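Local coordinates for protein high choriolytic enzyme 1 (Oryzias latipes, PDB 3VTG) that hydrolyses proteins of the inner layer of the fish egg envelope at hatching, as a zinc-dependent metalloendopeptidase of the astacin family, at residues A[29-32]-A[33-36]; A[54-57]-A[58-61]; A[76-79]-A[80-84]; A[92-95]-A[96-100]; A[129-132]-A[133-136]. All blocks are in the same frame, centred on the assembly; numbering follows the deposited sequence.

Contact 1: A[29-32]-A[33-36]; sequences EYSG and GEVA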
loop_
_atom_site.group_PDB
_atom_site.type_symbol
_atom_site.label_atom_id
_atom_site.label_comp_id
_atom_site.label_asym_id
_atom_site.label_seq_id
_atom_site.Cartn_x
_atom_site.Cartn_y
_atom_site.Cartn_z
ATOM N N GLU A 29 3.762 -17.286 -14.719
ATOM C CA GLU A 29 2.991 -16.618 -15.773
ATOM C C GLU A 29 3.709 -15.374 -16.301
ATOM O O GLU A 29 3.629 -15.058 -17.489
ATOM C CB GLU A 29 1.587 -16.244 -15.283
ATOM C CG GLU A 29 0.693 -15.670 -16.379
ATOM C CD GLU A 29 -0.685 -15.252 -15.901
ATOM O OE1 GLU A 29 -1.006 -15.443 -14.709
ATOM O OE2 GLU A 29 -1.462 -14.733 -16.735
ATOM N N TYR A 30 4.404 -14.669 -15.415
ATOM C CA TYR A 30 5.099 -13.441 -15.789
ATOM C C TYR A 30 6.333 -13.715 -16.642
ATOM O O TYR A 30 7.096 -14.641 -16.361
ATOM C CB TYR A 30 5.516 -12.664 -14.543
ATOM C CG TYR A 30 4.383 -12.162 -13.674
ATOM C CD1 TYR A 30 3.621 -11.058 -14.053
ATOM C CD2 TYR A 30 4.098 -12.771 -12.454
ATOM C CE1 TYR A 30 2.596 -10.588 -13.246
ATOM C CE2 TYR A 30 3.080 -12.305 -11.638
ATOM C CZ TYR A 30 2.332 -11.215 -12.037
ATOM O OH TYR A 30 1.328 -10.747 -11.222
ATOM N N SER A 31 6.523 -12.896 -17.675
ATOM C CA SER A 31 7.744 -12.923 -18.479
ATOM C C SER A 31 8.920 -12.395 -17.661
ATOM O O SER A 31 8.724 -11.775 -16.611
ATOM C CB SER A 31 7.575 -12.072 -19.739
ATOM O OG SER A 31 7.383 -10.708 -19.408
ATOM N N GLY A 32 10.135 -12.624 -18.155
ATOM C CA GLY A 32 11.345 -12.104 -17.519
ATOM C C GLY A 32 11.307 -10.597 -17.316
ATOM O O GLY A 32 11.737 -10.093 -16.279
ATOM N N GLY A 33 10.788 -9.878 -18.310
ATOM C CA GLY A 33 10.650 -8.426 -18.236
ATOM C C GLY A 33 9.701 -7.987 -17.135
ATOM O O GLY A 33 9.954 -7.004 -16.439
ATOM N N GLU A 34 8.606 -8.723 -16.974
ATOM C CA GLU A 34 7.616 -8.421 -15.942
ATOM C C GLU A 34 8.151 -8.704 -14.538
ATOM O O GLU A 34 7.926 -7.921 -13.611
ATOM C CB GLU A 34 6.320 -9.183 -16.209
ATOM C CG GLU A 34 5.537 -8.645 -17.398
ATOM C CD GLU A 34 4.486 -9.618 -17.881
ATOM O OE1 GLU A 34 3.288 -9.351 -17.663
ATOM O OE2 GLU A 34 4.856 -10.662 -18.464
ATOM N N VAL A 35 8.865 -9.819 -14.387
ATOM C CA VAL A 35 9.580 -10.119 -13.144
ATOM C C VAL A 35 10.522 -8.964 -12.793
ATOM O O VAL A 35 10.560 -8.510 -11.647
ATOM C CB VAL A 35 10.379 -11.441 -13.238
ATOM C CG1 VAL A 35 11.268 -11.622 -12.015
ATOM C CG2 VAL A 35 9.441 -12.631 -13.382
ATOM N N ALA A 36 11.267 -8.482 -13.787
ATOM C CA ALA A 36 12.202 -7.371 -13.588
ATOM C C ALA A 36 11.505 -6.085 -13.137
ATOM O O ALA A 36 12.046 -5.347 -12.315
ATOM C CB ALA A 36 13.034 -7.135 -14.841
#

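Contact 2: A[54-57]-A[58-61]; sequences VRRT and NEYD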
loop_
_atom_site.group_PDB
_atom_site.type_symbol
_atom_site.label_atom_id
_atom_site.label_comp_id
_atom_site.label_asym_id
_atom_site.label_seq_id
_atom_site.Cartn_x
_atom_site.Cartn_y
_atom_site.Cartn_z
ATOM N N VAL A 54 13.242 -10.269 -0.728
ATOM C CA VAL A 54 14.202 -11.234 -1.284
ATOM C C VAL A 54 13.492 -12.458 -1.846
ATOM O O VAL A 54 12.446 -12.861 -1.340
ATOM C CB VAL A 54 15.254 -11.705 -0.247
ATOM C CG1 VAL A 54 16.025 -10.527 0.330
ATOM C CG2 VAL A 54 14.618 -12.543 0.856
ATOM N N ARG A 55 14.063 -13.055 -2.887
ATOM C CA ARG A 55 13.518 -14.299 -3.413
ATOM C C ARG A 55 13.486 -15.361 -2.321
ATOM O O ARG A 55 14.456 -15.537 -1.580
ATOM C CB ARG A 55 14.314 -14.791 -4.624
ATOM C CG ARG A 55 14.090 -13.951 -5.872
ATOM C CD ARG A 55 14.740 -14.564 -7.104
ATOM N NE ARG A 55 16.196 -14.513 -7.019
ATOM C CZ ARG A 55 16.936 -13.461 -7.361
ATOM N NH1 ARG A 55 16.364 -12.356 -7.832
ATOM N NH2 ARG A 55 18.252 -13.518 -7.231
ATOM N N ARG A 56 12.347 -16.036 -2.211
ATOM C CA ARG A 56 12.148 -17.091 -1.227
ATOM C C ARG A 56 13.089 -18.266 -1.469
ATOM O O ARG A 56 13.382 -18.624 -2.612
ATOM C CB ARG A 56 10.698 -17.582 -1.275
ATOM C CG ARG A 56 10.321 -18.567 -0.181
ATOM C CD ARG A 56 9.069 -19.345 -0.545
ATOM N NE ARG A 56 8.664 -20.223 0.553
ATOM C CZ ARG A 56 7.837 -21.259 0.437
ATOM N NH1 ARG A 56 7.302 -21.577 -0.736
ATOM N NH2 ARG A 56 7.534 -21.977 1.508
ATOM N N THR A 57 13.565 -18.846 -0.374
ATOM C CA THR A 57 14.234 -20.135 -0.402
ATOM C C THR A 57 13.194 -21.167 0.039
ATOM O O THR A 57 12.558 -21.805 -0.803
ATOM C CB THR A 57 15.484 -20.122 0.501
ATOM O OG1 THR A 57 16.375 -19.093 0.051
ATOM C CG2 THR A 57 16.210 -21.456 0.454
ATOM N N ASN A 58 12.990 -21.292 1.349
ATOM C CA ASN A 58 11.953 -22.170 1.889
ATOM C C ASN A 58 11.287 -21.596 3.141
ATOM O O ASN A 58 10.728 -22.338 3.955
ATOM C CB ASN A 58 12.516 -23.571 2.154
ATOM C CG ASN A 58 11.438 -24.643 2.182
ATOM O OD1 ASN A 58 10.391 -24.512 1.546
ATOM N ND2 ASN A 58 11.691 -25.710 2.930
ATOM N N GLU A 59 11.324 -20.272 3.282
ATOM C CA GLU A 59 10.717 -19.609 4.436
ATOM C C GLU A 59 9.221 -19.891 4.495
ATOM O O GLU A 59 8.562 -20.002 3.460
ATOM C CB GLU A 59 10.947 -18.096 4.388
ATOM C CG GLU A 59 12.403 -17.664 4.479
ATOM C CD GLU A 59 13.075 -17.509 3.123
ATOM O OE1 GLU A 59 12.585 -18.079 2.125
ATOM O OE2 GLU A 59 14.106 -16.813 3.058
ATOM N N TYR A 60 8.686 -19.999 5.706
ATOM C CA TYR A 60 7.274 -20.301 5.871
ATOM C C TYR A 60 6.357 -19.135 5.472
ATOM O O TYR A 60 5.391 -19.336 4.737
ATOM C CB TYR A 60 6.961 -20.791 7.291
ATOM C CG TYR A 60 5.476 -20.889 7.522
ATOM C CD1 TYR A 60 4.704 -21.823 6.826
ATOM C CD2 TYR A 60 4.835 -20.022 8.395
ATOM C CE1 TYR A 60 3.336 -21.891 7.012
ATOM C CE2 TYR A 60 3.467 -20.090 8.593
ATOM C CZ TYR A 60 2.727 -21.026 7.900
ATOM O OH TYR A 60 1.371 -21.084 8.092
ATOM N N ASP A 61 6.656 -17.930 5.956
ATOM C CA ASP A 61 5.873 -16.740 5.610
ATOM C C ASP A 61 6.453 -16.089 4.367
ATOM O O ASP A 61 7.626 -15.718 4.348
ATOM C CB ASP A 61 5.866 -15.719 6.755
ATOM C CG ASP A 61 5.422 -16.312 8.077
ATOM O OD1 ASP A 61 4.357 -16.956 8.128
ATOM O OD2 ASP A 61 6.136 -16.102 9.076
HETATM O O HOH W 1 15.529 -16.618 0.781
HETATM O O HOH W 2 8.010 -23.466 4.448
#

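Contact 3: A[76-79]-A[80-84]; sequences GRKG and GQQEL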
loop_
_atom_site.group_PDB
_atom_site.type_symbol
_atom_site.label_atom_id
_atom_site.label_comp_id
_atom_site.label_asym_id
_atom_site.label_seq_id
_atom_site.Cartn_x
_atom_site.Cartn_y
_atom_site.Cartn_z
ATOM N N GLY A 76 -0.452 -6.609 5.992
ATOM C CA GLY A 76 0.511 -7.143 6.953
ATOM C C GLY A 76 0.895 -8.581 6.653
ATOM O O GLY A 76 0.558 -9.112 5.590
ATOM N N ARG A 77 1.610 -9.205 7.588
ATOM C CA ARG A 77 1.973 -10.620 7.485
ATOM C C ARG A 77 0.812 -11.482 7.968
ATOM O O ARG A 77 0.382 -11.373 9.120
ATOM C CB ARG A 77 3.251 -10.928 8.285
ATOM C CG ARG A 77 3.601 -12.414 8.367
ATOM C CD ARG A 77 5.001 -12.665 8.915
ATOM N NE ARG A 77 5.169 -12.180 10.284
ATOM C CZ ARG A 77 5.528 -12.924 11.328
ATOM N NH1 ARG A 77 5.780 -14.224 11.194
ATOM N NH2 ARG A 77 5.647 -12.357 12.520
ATOM N N LYS A 78 0.313 -12.339 7.081
ATOM C CA LYS A 78 -0.869 -13.150 7.368
ATOM C C LYS A 78 -0.521 -14.543 7.872
ATOM O O LYS A 78 -1.372 -15.230 8.436
ATOM C CB LYS A 78 -1.757 -13.264 6.125
ATOM C CG LYS A 78 -2.211 -11.935 5.542
ATOM C CD LYS A 78 -3.118 -11.161 6.487
ATOM C CE LYS A 78 -4.488 -11.807 6.605
ATOM N NZ LYS A 78 -5.430 -10.970 7.395
ATOM N N GLY A 79 0.724 -14.959 7.663
ATOM C CA GLY A 79 1.151 -16.301 8.040
ATOM C C GLY A 79 1.089 -17.244 6.857
ATOM O O GLY A 79 0.031 -17.440 6.260
ATOM N N GLY A 80 2.232 -17.829 6.519
ATOM C CA GLY A 80 2.326 -18.735 5.381
ATOM C C GLY A 80 2.296 -18.011 4.052
ATOM O O GLY A 80 2.777 -16.884 3.935
ATOM N N GLN A 81 1.728 -18.670 3.051
ATOM C CA GLN A 81 1.599 -18.091 1.722
ATOM C C GLN A 81 0.510 -17.033 1.730
ATOM O O GLN A 81 -0.633 -17.320 2.078
ATOM C CB GLN A 81 1.250 -19.186 0.718
ATOM C CG GLN A 81 1.165 -18.731 -0.732
ATOM C CD GLN A 81 1.116 -19.894 -1.704
ATOM O OE1 GLN A 81 1.182 -21.056 -1.309
ATOM N NE2 GLN A 81 1.008 -19.581 -2.985
ATOM N N GLN A 82 0.870 -15.807 1.360
ATOM C CA GLN A 82 -0.123 -14.757 1.153
ATOM C C GLN A 82 0.023 -14.173 -0.242
ATOM O O GLN A 82 1.135 -13.916 -0.711
ATOM C CB GLN A 82 -0.044 -13.672 2.234
ATOM C CG GLN A 82 1.187 -12.782 2.194
ATOM C CD GLN A 82 1.237 -11.853 3.384
ATOM O OE1 GLN A 82 1.486 -12.287 4.511
ATOM N NE2 GLN A 82 0.997 -10.570 3.145
ATOM N N GLU A 83 -1.107 -13.975 -0.907
ATOM C CA GLU A 83 -1.092 -13.517 -2.285
ATOM C C GLU A 83 -1.067 -12.001 -2.407
ATOM O O GLU A 83 -1.604 -11.271 -1.565
ATOM C CB GLU A 83 -2.246 -14.130 -3.089
ATOM C CG GLU A 83 -2.043 -15.614 -3.373
ATOM C CD GLU A 83 -3.024 -16.206 -4.375
ATOM O OE1 GLU A 83 -4.088 -15.606 -4.635
ATOM O OE2 GLU A 83 -2.722 -17.296 -4.903
ATOM N N LEU A 84 -0.396 -11.548 -3.459
ATOM C CA LEU A 84 -0.386 -10.154 -3.861
ATOM C C LEU A 84 -0.616 -10.168 -5.362
ATOM O O LEU A 84 0.156 -10.781 -6.108
ATOM C CB LEU A 84 0.952 -9.491 -3.507
ATOM C CG LEU A 84 1.119 -7.979 -3.706
ATOM C CD1 LEU A 84 2.230 -7.439 -2.818
ATOM C CD2 LEU A 84 1.386 -7.621 -5.159
HETATM O O HOH W 3 2.724 -14.543 5.622
HETATM O O HOH W 4 -1.611 -16.183 4.383
#

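Contact 4: A[92-95]-A[96-100]; sequences MYSG and IIQHE. With ZN (zinc ion), chain B.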
loop_
_atom_site.group_PDB
_atom_site.type_symbol
_atom_site.label_atom_id
_atom_site.label_comp_id
_atom_site.label_asym_id
_atom_site.label_seq_id
_atom_site.Cartn_x
_atom_site.Cartn_y
_atom_site.Cartn_z
ATOM N N MET A 92 1.082 -3.348 -13.937
ATOM C CA MET A 92 2.532 -3.495 -14.125
ATOM C C MET A 92 3.244 -2.143 -14.241
ATOM O O MET A 92 3.824 -1.804 -15.278
ATOM C CB MET A 92 2.841 -4.408 -15.317
ATOM C CG MET A 92 4.272 -4.931 -15.366
ATOM S SD MET A 92 4.768 -5.914 -13.933
ATOM C CE MET A 92 3.740 -7.369 -14.124
ATOM N N TYR A 93 3.180 -1.380 -13.154
ATOM C CA TYR A 93 3.774 -0.052 -13.067
ATOM C C TYR A 93 4.403 0.069 -11.695
ATOM O O TYR A 93 3.815 -0.355 -10.696
ATOM C CB TYR A 93 2.706 1.026 -13.270
ATOM C CG TYR A 93 1.993 0.901 -14.593
ATOM C CD1 TYR A 93 2.545 1.433 -15.757
ATOM C CD2 TYR A 93 0.774 0.228 -14.686
ATOM C CE1 TYR A 93 1.901 1.307 -16.976
ATOM C CE2 TYR A 93 0.121 0.097 -15.903
ATOM C CZ TYR A 93 0.689 0.639 -17.040
ATOM O OH TYR A 93 0.046 0.516 -18.250
ATOM N N SER A 94 5.597 0.646 -11.647
ATOM C CA SER A 94 6.376 0.692 -10.412
ATOM C C SER A 94 5.595 1.227 -9.210
ATOM O O SER A 94 5.587 0.599 -8.156
ATOM C CB SER A 94 7.662 1.490 -10.607
ATOM O OG SER A 94 8.513 1.324 -9.488
ATOM N N GLY A 95 4.936 2.372 -9.380
ATOM C CA GLY A 95 4.205 3.010 -8.287
ATOM C C GLY A 95 3.069 2.165 -7.740
ATOM O O GLY A 95 2.870 2.096 -6.527
ATOM N N ILE A 96 2.321 1.522 -8.634
ATOM C CA ILE A 96 1.236 0.625 -8.236
ATOM C C ILE A 96 1.779 -0.576 -7.455
ATOM O O ILE A 96 1.220 -0.961 -6.418
ATOM C CB ILE A 96 0.404 0.173 -9.458
ATOM C CG1 ILE A 96 -0.396 1.358 -10.017
ATOM C CG2 ILE A 96 -0.531 -0.976 -9.094
ATOM C CD1 ILE A 96 -1.157 1.068 -11.294
ATOM N N ILE A 97 2.878 -1.151 -7.939
ATOM C CA ILE A 97 3.498 -2.286 -7.257
ATOM C C ILE A 97 3.979 -1.875 -5.860
ATOM O O ILE A 97 3.745 -2.593 -4.888
ATOM C CB ILE A 97 4.629 -2.930 -8.095
ATOM C CG1 ILE A 97 4.076 -3.457 -9.426
ATOM C CG2 ILE A 97 5.296 -4.060 -7.315
ATOM C CD1 ILE A 97 5.110 -3.582 -10.528
ATOM N N GLN A 98 4.607 -0.705 -5.760
ATOM C CA GLN A 98 5.041 -0.165 -4.468
ATOM C C GLN A 98 3.869 0.034 -3.501
ATOM O O GLN A 98 3.976 -0.278 -2.314
ATOM C CB GLN A 98 5.788 1.153 -4.657
ATOM C CG GLN A 98 7.124 1.026 -5.370
ATOM C CD GLN A 98 7.747 2.382 -5.636
ATOM O OE1 GLN A 98 7.895 3.197 -4.722
ATOM N NE2 GLN A 98 8.114 2.634 -6.885
ATOM N N HIS A 99 2.759 0.552 -4.027
ATOM C CA HIS A 99 1.505 0.705 -3.284
ATOM C C HIS A 99 1.077 -0.626 -2.701
ATOM O O HIS A 99 0.780 -0.724 -1.503
ATOM C CB HIS A 99 0.452 1.302 -4.222
ATOM C CG HIS A 99 -0.945 1.368 -3.646
ATOM N ND1 HIS A 99 -1.529 2.533 -3.293
ATOM C CD2 HIS A 99 -1.890 0.368 -3.415
ATOM C CE1 HIS A 99 -2.776 2.289 -2.845
ATOM N NE2 HIS A 99 -2.994 0.964 -2.919
ATOM N N GLU A 100 1.071 -1.672 -3.527
ATOM C CA GLU A 100 0.676 -3.008 -3.065
ATOM C C GLU A 100 1.628 -3.582 -2.018
ATOM O O GLU A 100 1.188 -4.182 -1.031
ATOM C CB GLU A 100 0.520 -3.984 -4.239
ATOM C CG GLU A 100 -0.565 -3.610 -5.243
ATOM C CD GLU A 100 -1.918 -3.325 -4.608
ATOM O OE1 GLU A 100 -2.230 -3.887 -3.534
ATOM O OE2 GLU A 100 -2.675 -2.527 -5.194
HETATM ZN ZN ZN B . -4.630 -0.119 -2.281
HETATM O O HOH W 5 -4.634 -1.925 -3.407
HETATM O O HOH W 6 -5.759 0.553 -4.176
#

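Contact 5: A[129-132]-A[133-136]; sequences PASA and YNFN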
loop_
_atom_site.group_PDB
_atom_site.type_symbol
_atom_site.label_atom_id
_atom_site.label_comp_id
_atom_site.label_asym_id
_atom_site.label_seq_id
_atom_site.Cartn_x
_atom_site.Cartn_y
_atom_site.Cartn_z
ATOM N N PRO A 129 -21.895 2.220 -5.468
ATOM C CA PRO A 129 -22.327 1.671 -4.177
ATOM C C PRO A 129 -21.534 0.452 -3.701
ATOM O O PRO A 129 -21.135 0.401 -2.537
ATOM C CB PRO A 129 -23.791 1.314 -4.434
ATOM C CG PRO A 129 -24.230 2.354 -5.406
ATOM C CD PRO A 129 -23.053 2.528 -6.332
ATOM N N ALA A 130 -21.283 -0.500 -4.598
ATOM C CA ALA A 130 -20.528 -1.707 -4.260
ATOM C C ALA A 130 -19.088 -1.429 -3.819
ATOM O O ALA A 130 -18.444 -2.293 -3.223
ATOM C CB ALA A 130 -20.541 -2.678 -5.431
ATOM N N SER A 131 -18.594 -0.228 -4.113
ATOM C CA SER A 131 -17.209 0.144 -3.808
ATOM C C SER A 131 -17.081 1.147 -2.664
ATOM O O SER A 131 -15.964 1.530 -2.296
ATOM C CB SER A 131 -16.521 0.692 -5.057
ATOM O OG SER A 131 -16.368 -0.323 -6.031
ATOM N N ALA A 132 -18.212 1.562 -2.100
ATOM C CA ALA A 132 -18.231 2.568 -1.035
ATOM C C ALA A 132 -17.437 2.157 0.206
ATOM O O ALA A 132 -16.851 3.007 0.880
ATOM C CB ALA A 132 -19.663 2.937 -0.671
ATOM N N TYR A 133 -17.391 0.855 0.491
ATOM C CA TYR A 133 -16.680 0.346 1.670
ATOM C C TYR A 133 -15.197 0.730 1.684
ATOM O O TYR A 133 -14.591 0.822 2.751
ATOM C CB TYR A 133 -16.843 -1.176 1.802
ATOM C CG TYR A 133 -15.979 -1.970 0.847
ATOM C CD1 TYR A 133 -14.714 -2.423 1.230
ATOM C CD2 TYR A 133 -16.418 -2.256 -0.447
ATOM C CE1 TYR A 133 -13.914 -3.140 0.355
ATOM C CE2 TYR A 133 -15.624 -2.971 -1.330
ATOM C CZ TYR A 133 -14.375 -3.411 -0.923
ATOM O OH TYR A 133 -13.584 -4.122 -1.795
ATOM N N ASN A 134 -14.623 0.952 0.500
ATOM C CA ASN A 134 -13.222 1.363 0.362
ATOM C C ASN A 134 -12.941 2.744 0.952
ATOM O O ASN A 134 -11.785 3.147 1.087
ATOM C CB ASN A 134 -12.810 1.356 -1.111
ATOM C CG ASN A 134 -12.804 -0.035 -1.714
ATOM O OD1 ASN A 134 -12.009 -0.892 -1.327
ATOM N ND2 ASN A 134 -13.685 -0.259 -2.677
ATOM N N PHE A 135 -14.007 3.460 1.300
ATOM C CA PHE A 135 -13.906 4.818 1.822
ATOM C C PHE A 135 -14.275 4.887 3.307
ATOM O O PHE A 135 -14.308 5.971 3.890
ATOM C CB PHE A 135 -14.792 5.767 1.002
ATOM C CG PHE A 135 -14.443 5.825 -0.463
ATOM C CD1 PHE A 135 -13.695 6.883 -0.974
ATOM C CD2 PHE A 135 -14.869 4.825 -1.338
ATOM C CE1 PHE A 135 -13.379 6.942 -2.325
ATOM C CE2 PHE A 135 -14.551 4.877 -2.690
ATOM C CZ PHE A 135 -13.809 5.939 -3.183
ATOM N N ASN A 136 -14.560 3.734 3.911
ATOM C CA ASN A 136 -14.869 3.665 5.343
ATOM C C ASN A 136 -13.684 4.080 6.209
ATOM O O ASN A 136 -12.558 3.645 5.972
ATOM C CB ASN A 136 -15.306 2.252 5.735
ATOM C CG ASN A 136 -16.657 1.869 5.161
ATOM O OD1 ASN A 136 -17.375 2.699 4.605
ATOM N ND2 ASN A 136 -17.012 0.596 5.303
HETATM O O HOH W 7 -19.727 -0.827 -0.379
HETATM O O HOH W 8 -14.539 -2.029 -4.894
#

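Contact 1: A[29-32]-A[33-36]
S31 and E34 form a capping box at the start of helix 32-43, with S31 in the N-cap position. Two reciprocal bonds make the box, and a hydroxyl-carboxylate bond reinforces it. The backbone N-H of S31 reaches E34 OE2 from above the carboxylate plane, with S31 N 2.9 Å from that oxygen. In return S31 OG receives a weak, long bond from E34 N (3.4 Å). The reinforcing bond runs from S31 OG to E34 OE2 at 2.7 Å, here through the anti lone pair of the carboxylate oxygen. The serine hydroxyl can serve both because it sits between its own backbone N and carbonyl carbon (chi1 64°).

The main chain then passes into regular helix through bonds from V35 N to S31 O and from A36 N to G32 O. The other carboxylate oxygen, E34 OE1, makes a salt bridge with R88, so both oxygens of the carboxylate are held. Nearby, Y30 OH bonds to I86 O.

Apolar contact comes from Y30, whose side chain crosses that of E34 at about a right angle, ring and carboxylate planes 82° apart. Y30 CD1 lies 3.9 Å from E34 CB, and Y30 CB lies 4.1 Å from V35 CG2.

Contact 2: A[54-57]-A[58-61]
R56 and E59 face each other across the turn that leaves strand 51-55 of the mixed sheet on the way to strand 62-66. Their side chains run past one another in opposite directions, guanidinium and carboxylate planes 28° apart, yet the charged groups do not pair. Each reaches instead for the main chain near the other.

The arginine side chain is extended from CG to NE and starts with CG anti to the backbone N (chi1 -173°), which carries the guanidinium along the turn to the carbonyl of E59. It grips that one oxygen side-on: R56 NE lies 2.9 Å and R56 NH2 3.0 Å from E59 O. The NE donor lies in the carbonyl plane, whereas the NH2 donor stands above it. N58 OD1 is over one face of the guanidinium, 3.8 Å from R56 NH2, and F62 makes a cation-pi contact with the same arginine.

The glutamate bends back at its second torsion (chi2 92°), which brings E59 OE1 to the backbone of T57; T57 N donates to its syn lone pair at 2.8 Å. On its way the carboxylate passes the aliphatic part of the arginine, with R56 CG 3.3 Å from E59 OE1. The turn thus closes on itself through two side-chain-to-backbone grips running in opposite senses.

A water bridges the carboxylate to the chain, donating to E59 OE2 and to R55 O while accepting the hydroxyl of T57, with T57 OG1 2.7 Å from this water.

Contact 3: A[76-79]-A[80-84]
Q82 uses both ends of its side-chain amide to hold the loop that leads into its own strand. Its carbonyl oxygen takes the backbone N-H of K78 in a nearly straight bond, K78 N to Q82 OE1 2.8 Å with an angle of 170° at the hydrogen. Its nitrogen donates to the carbonyl of G76, Q82 NE2 to G76 O 2.9 Å, with the acceptor lying in the amide plane. CG of Q82 starts between the backbone N and the carbonyl carbon (chi1 70°), and the extended chain beyond it carries the amide across to the 76-79 loop.

A water adds a second donor to Q82 OE1, at 2.8 Å, and also joins G79 N to G80 O across the bend. Another water links the carbonyls of G79 and Q81.

Packing is slight. The side chain of K78 crosses that of Q82 at about a right angle, while R77 leads away to the carbonyl of F11 and to D61. The backbone of G76 hydrogen-bonds with that of H103, a zinc ligand, so the loop borders the metal-binding helix.

With a donor NH2 at one end and an acceptor oxygen at the other, the buried amide matches a backbone carbonyl and a backbone N-H two residues apart; the pairing fixes which way round it lies.

Contact 4: A[92-95]-A[96-100]
S94 and Q98 meet on the first turn of helix 94-105 because the serine hydroxyl is anti to the backbone N (chi1 -169°) while the extended glutamine starts with CG anti to the carbonyl carbon (chi1 -67°). Q98 NE2 donates to S94 OG at 2.9 Å, the hydroxyl lying in the amide plane. The side-chain bond runs beside the backbone bond from Q98 N to S94 O, so the same two residues are joined twice. In H99, CG opposite the backbone N (chi1 173°) sends the ring out from the helix to the metal.

Y93 is the N-cap residue, and its carbonyl accepts from I97 N. Its ring lies side by side with the I96 side chain, pointing the same way, with Y93 CD2 4.0 Å from I96 CD1. From the chain before the helix, M92 SD touches I97 CD1 at 4.1 Å, the two side chains crossing at a slant.

One step further along, H99 N bonds to G95 O. H99 NE2 is 2.1 Å from the zinc ion, and H103 and H109 complete the protein ligands. On the other side of the ring, H99 ND1 is hydrogen-bonded to the carbonyl of I152, a second-shell partner that helps fix the rotation of the imidazole.

H99 and E100 open the HExxH motif of the astacin zinc proteases. Of two waters on the zinc ion, the one at 2.1 Å donates to E100 OE2 at 2.7 Å. This is consistent with the predicted role of E100 as the active-site residue, placed to act on metal-bound water during peptide hydrolysis.

Contact 5: A[129-132]-A[133-136]
S131 O is gripped twice by N134, by the backbone N-H and by the side-chain amide, both coming from the same face of the carbonyl plane. N134 ND2 is the nearer at 2.9 Å, tilted from the carbonyl plane, and N134 N follows at 3.2 Å from well above it. Starting with CG anti to its carbonyl carbon (chi1 -66°), the asparagine folds its amide back over the turn.

The amide nitrogen has a further partner in a water, N134 ND2 to water 3.0 Å, which also lies 2.7 Å from S131 OG; serine and asparagine are therefore joined directly and through solvent. N134 ND2 also stands 3.5 Å above one face of the Y133 ring, toward its rim.

The backbone bond from F135 N to A132 O, at 2.9 Å, spans three residues, as expected of the 3-10 turn here. Around it the aromatic rings meet carbonyl oxygens with their edges. A130 O lies in the plane of the Y133 ring, 3.4 Å from Y133 CD2, and the F135 ring has both S131 O and A132 O at its edge.

The turn belongs to the long connection between strands 120-122 and 169-171. F135 is buried, meeting Y155 edge-to-face and touching I127 and S168, while the carbonyls of N134 and F135 bond to Q111 and R116, which follow the zinc-binding helix 94-105 in the chain.

In the fold
This chain is the astacin-family (M12A) protease domain of the longer protein, and contact 4 carries H99 and E100 of its zinc site. Contact 1 meets contact 4 directly: Y30 CE1 is 3.5 Å from M92 CE, so the loop leading into helix 32-43 packs on the chain just before helix 94-105. Contact 3 touches it through L84 CD2, 3.8 Å from E100 CB, linking strand 81-86 to E100, the predicted active-site glutamate. Contacts 2 and 3 touch where D61 OD2 makes a 2.9 Å salt bridge with R77 NH1. Contact 5 stands apart, its nearest atoms about 9 Å from contact 4, yet the N134 side chain is about 7 Å from the zinc ion.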